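Local coordinates for protein ribonucleoside-diphosphate reductase, alpha chain (PDB 6DQX) that is the catalytic subunit of a class Id ribonucleotide reductase, which probably reduces ribonucleoside diphosphates to deoxyribonucleoside diphosphates, with electrons probably coming from reduced thioredoxin, at residues N408-S413 with Y515-Q520. Residues are numbered along the deposited sequence; the frame is centred on the assembly and turned at random.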
loop_
_atom_site.group_PDB
_atom_site.type_symbol
_atom_site.label_atom_id
_atom_site.label_comp_id
_atom_site.label_asym_id
_atom_site.label_seq_id
_atom_site.Cartn_x
_atom_site.Cartn_y
_atom_site.Cartn_z
ATOM N N ASN A 408 -31.047 5.707 14.198
ATOM C CA ASN A 408 -30.129 4.738 13.579
ATOM C C ASN A 408 -30.714 4.171 12.306
ATOM O O ASN A 408 -31.859 3.738 12.288
ATOM C CB ASN A 408 -29.913 3.608 14.550
ATOM C CG ASN A 408 -29.565 4.113 15.928
ATOM O OD1 ASN A 408 -30.420 4.132 16.829
ATOM N ND2 ASN A 408 -28.331 4.605 16.090
ATOM N N THR A 409 -29.933 4.169 11.220
ATOM C CA THR A 409 -30.474 3.749 9.926
ATOM C C THR A 409 -30.832 2.273 9.932
ATOM O O THR A 409 -31.865 1.864 9.356
ATOM C CB THR A 409 -29.522 4.035 8.748
ATOM O OG1 THR A 409 -28.251 3.446 9.018
ATOM C CG2 THR A 409 -29.395 5.522 8.506
ATOM N N THR A 410 -29.986 1.495 10.613
ATOM C CA THR A 410 -30.184 0.082 10.839
ATOM C C THR A 410 -29.964 -0.227 12.315
ATOM O O THR A 410 -29.210 0.464 13.001
ATOM C CB THR A 410 -29.191 -0.777 9.998
ATOM O OG1 THR A 410 -27.845 -0.535 10.447
ATOM C CG2 THR A 410 -29.362 -0.445 8.517
ATOM N N LEU A 411 -30.621 -1.277 12.786
ATOM C CA LEU A 411 -30.568 -1.731 14.158
ATOM C C LEU A 411 -30.003 -3.145 14.359
ATOM O O LEU A 411 -29.378 -3.385 15.404
ATOM C CB LEU A 411 -31.972 -1.689 14.777
ATOM C CG LEU A 411 -32.480 -0.321 15.271
ATOM C CD1 LEU A 411 -31.493 0.290 16.276
ATOM C CD2 LEU A 411 -32.754 0.631 14.135
ATOM N N MET A 412 -30.205 -4.056 13.413
ATOM C CA MET A 412 -29.902 -5.483 13.647
ATOM C C MET A 412 -29.086 -6.174 12.584
ATOM O O MET A 412 -29.300 -5.971 11.400
ATOM C CB MET A 412 -31.209 -6.286 13.863
ATOM C CG MET A 412 -31.894 -5.960 15.178
ATOM S SD MET A 412 -33.461 -6.830 15.383
ATOM C CE MET A 412 -32.743 -8.462 15.584
ATOM N N SER A 413 -28.186 -7.039 13.035
ATOM C CA SER A 413 -27.370 -7.844 12.141
ATOM C C SER A 413 -26.912 -9.051 12.914
ATOM O O SER A 413 -26.587 -8.939 14.109
ATOM C CB SER A 413 -26.144 -7.034 11.655
ATOM O OG SER A 413 -25.283 -6.721 12.722
ATOM N N TYR A 515 -37.334 -9.723 9.664
ATOM C CA TYR A 515 -37.214 -8.943 10.886
ATOM C C TYR A 515 -35.843 -8.301 11.120
ATOM O O TYR A 515 -35.632 -7.703 12.171
ATOM C CB TYR A 515 -37.487 -9.853 12.071
ATOM C CG TYR A 515 -38.838 -10.489 12.000
ATOM C CD1 TYR A 515 -39.970 -9.702 12.021
ATOM C CD2 TYR A 515 -38.987 -11.867 11.900
ATOM C CE1 TYR A 515 -41.248 -10.276 11.949
ATOM C CE2 TYR A 515 -40.261 -12.447 11.809
ATOM C CZ TYR A 515 -41.368 -11.642 11.869
ATOM O OH TYR A 515 -42.639 -12.196 11.789
ATOM N N ILE A 516 -34.933 -8.431 10.156
ATOM C CA ILE A 516 -33.520 -8.013 10.331
ATOM C C ILE A 516 -33.203 -7.047 9.204
ATOM O O ILE A 516 -33.254 -7.401 8.014
ATOM C CB ILE A 516 -32.572 -9.238 10.281
ATOM C CG1 ILE A 516 -32.820 -10.172 11.473
ATOM C CG2 ILE A 516 -31.098 -8.788 10.272
ATOM C CD1 ILE A 516 -32.220 -11.558 11.298
ATOM N N ASP A 517 -32.912 -5.805 9.568
ATOM C CA ASP A 517 -32.661 -4.787 8.554
ATOM C C ASP A 517 -31.272 -4.870 7.868
ATOM O O ASP A 517 -31.127 -4.366 6.755
ATOM C CB ASP A 517 -33.040 -3.362 9.051
ATOM C CG ASP A 517 -32.382 -2.980 10.371
ATOM O OD1 ASP A 517 -31.472 -3.702 10.834
ATOM O OD2 ASP A 517 -32.768 -1.921 10.950
ATOM N N GLN A 518 -30.289 -5.489 8.507
ATOM C CA GLN A 518 -29.043 -5.845 7.835
ATOM C C GLN A 518 -29.108 -7.324 7.443
ATOM O O GLN A 518 -30.122 -7.782 6.862
ATOM C CB GLN A 518 -27.826 -5.471 8.679
ATOM C CG GLN A 518 -27.730 -3.995 9.080
ATOM C CD GLN A 518 -26.291 -3.591 9.377
ATOM O OE1 GLN A 518 -25.421 -3.684 8.503
ATOM N NE2 GLN A 518 -26.019 -3.207 10.610
ATOM N N GLY A 519 -28.051 -8.072 7.715
ATOM C CA GLY A 519 -27.961 -9.455 7.248
ATOM C C GLY A 519 -27.580 -10.430 8.309
ATOM O O GLY A 519 -27.668 -10.155 9.536
ATOM N N GLN A 520 -27.155 -11.609 7.849
ATOM C CA GLN A 520 -26.860 -12.692 8.728
ATOM C C GLN A 520 -25.669 -13.507 8.214
ATOM O O GLN A 520 -25.654 -13.868 7.050
ATOM C CB GLN A 520 -28.069 -13.670 8.826
ATOM C CG GLN A 520 -29.388 -13.054 9.210
ATOM C CD GLN A 520 -30.483 -14.105 9.126
ATOM O OE1 GLN A 520 -30.420 -15.121 9.842
ATOM N NE2 GLN A 520 -31.430 -13.923 8.214
HETATM O O HOH W 1 -33.832 -0.119 9.420
#
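The carboxylate of Asp517 grips two consecutive backbone amides, those of Leu411 and Met412, and so joins two loops of the ribonucleotide reductase barrel domain in a largely buried contact, one loop leading to helix 418-423 and the other to strand 524-525. Asp517 OD1 takes the Met412 N-H through its syn lone pair, at 2.9 Å and a fairly straight 164°. Its OD2 receives Leu411 N on the syn side, 17° out of the carboxylate plane, and the same N-H shares a weak second bond with OD1. The chi1 of 54° sets Asp517 CG between its own backbone N and carbonyl carbon, turning the carboxylate to the facing loop. With two amides and a water donating to it, the bonds fix the rotation of the carboxylate, and its negative charge is probably stabilised.

In return, Gln518 N donates to Met412 O over 3.1 Å. Ile516 CG2 also lies against that oxygen, while the Met412 side chain runs on to Leu380 and Thr384 of helix 367-395. Gln518 crosses Thr410 at about a right angle, its CG 3.7 Å from Thr410 CB; its amide OE1 accepts from Met279 N, and Thr410 OG1 bonds to Leu346. At the Asp517 end, one water donates to both Thr409 O, at 2.8 Å, and Asp517 OD2, at 2.6 Å.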